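Local coordinates for protein putative O-acetylhomoserine (Thiol)-lyase (Campylobacter jejuni, PDB 4OC9) that probably uses pyridoxal 5'-phosphate to make homocysteine from O-acetylhomoserine and sulfide, as related trans-sulfuration enzymes do, at residues D[239-242]-D[248-251]. Numbering follows the deposited sequence.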
# COMPACT_ATOMS: atom_id res chain seq x y z
N ASN D 239 -8.16 -24.92 30.86
CA ASN D 239 -7.71 -25.78 31.97
C ASN D 239 -7.68 -27.26 31.67
O ASN D 239 -7.75 -28.07 32.58
CB ASN D 239 -8.66 -25.51 33.15
CG ASN D 239 -8.57 -24.10 33.66
OD1 ASN D 239 -7.56 -23.71 34.25
ND2 ASN D 239 -9.65 -23.33 33.49
N THR D 240 -7.59 -27.62 30.41
CA THR D 240 -7.57 -29.01 30.03
C THR D 240 -6.57 -29.26 28.93
O THR D 240 -6.44 -28.44 28.05
CB THR D 240 -8.93 -29.41 29.44
OG1 THR D 240 -9.98 -29.07 30.34
CG2 THR D 240 -9.03 -30.90 29.11
N PRO D 241 -5.90 -30.43 28.96
CA PRO D 241 -4.93 -30.72 27.90
C PRO D 241 -5.63 -30.60 26.55
O PRO D 241 -6.74 -31.10 26.38
CB PRO D 241 -4.54 -32.18 28.17
CG PRO D 241 -4.80 -32.38 29.61
CD PRO D 241 -5.99 -31.53 29.94
N ASP D 242 -4.98 -29.92 25.61
CA ASP D 242 -5.56 -29.72 24.29
C ASP D 242 -4.89 -30.64 23.27
O ASP D 242 -3.67 -30.58 23.09
CB ASP D 242 -5.44 -28.25 23.90
CG ASP D 242 -6.18 -27.90 22.62
OD1 ASP D 242 -6.35 -28.77 21.74
OD2 ASP D 242 -6.58 -26.73 22.50
N LEU D 248 -1.02 -29.86 25.56
CA LEU D 248 -0.74 -28.61 26.26
C LEU D 248 -1.95 -28.12 27.02
O LEU D 248 -3.07 -28.13 26.50
CB LEU D 248 -0.35 -27.52 25.28
CG LEU D 248 -0.15 -26.13 25.91
CD1 LEU D 248 0.99 -26.11 26.92
CD2 LEU D 248 0.10 -25.11 24.80
N ASN D 249 -1.72 -27.69 28.26
CA ASN D 249 -2.80 -27.17 29.11
C ASN D 249 -2.46 -25.72 29.33
O ASN D 249 -1.43 -25.39 29.93
CB ASN D 249 -2.95 -27.96 30.41
CG ASN D 249 -4.14 -27.50 31.24
OD1 ASN D 249 -4.50 -26.32 31.23
ND2 ASN D 249 -4.73 -28.42 31.99
N LEU D 250 -3.31 -24.84 28.83
CA LEU D 250 -3.07 -23.39 28.94
C LEU D 250 -2.89 -22.84 30.34
O LEU D 250 -2.13 -21.89 30.50
CB LEU D 250 -4.17 -22.61 28.20
CG LEU D 250 -4.22 -22.87 26.69
CD1 LEU D 250 -5.43 -22.25 26.04
CD2 LEU D 250 -2.93 -22.41 26.01
N ASN D 251 -3.53 -23.44 31.35
CA ASN D 251 -3.37 -22.92 32.71
C ASN D 251 -1.94 -23.07 33.23
O ASN D 251 -1.61 -22.56 34.30
CB ASN D 251 -4.39 -23.48 33.68
CG ASN D 251 -4.22 -24.95 33.95
OD1 ASN D 251 -3.11 -25.49 33.83
ND2 ASN D 251 -5.31 -25.62 34.33
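Three asparagine amides, those of Asn239, Asn249 and Asn251, do most of the joining here, between two backbones that run nearly antiparallel (end-to-end directions 166° apart). Asn251 ND2 donates to Asn239 OD1 at 3.0 Å; the donor lies in the carbonyl plane on a lone pair, and OD1 lies almost in the amide plane of Asn251, although the two amide planes are turned 46° from each other. That oxygen is gripped twice, since it also accepts from the backbone N of Asn231, while Asn239 ND2 is held by the carbonyls of Leu229 and Tyr235; together these fix the rotation of the Asn239 amide.

Asn249 works in two directions. A chi1 of -176°, which sets CG opposite the backbone N, lays the Asn249 amide against the 239-240 peptide, where Asn249 ND2 makes a weak, bent bond of 3.1 Å to Asn239 O. Asn249 OD1 accepts from Asn251 N at 3.0 Å, closing an Asx turn at the start of the 3-10 segment that includes Leu250 and Asn251.

At the other end, Asp242 N donates to Leu248 O at 2.8 Å, and Pro241 CA approaches the same oxygen at 3.5 Å in a CA-H...O contact.

The contact draws together two parts of one surface loop between helices 225-229 and 257-270, with Asn239 tying it back to the end of the former through Leu229.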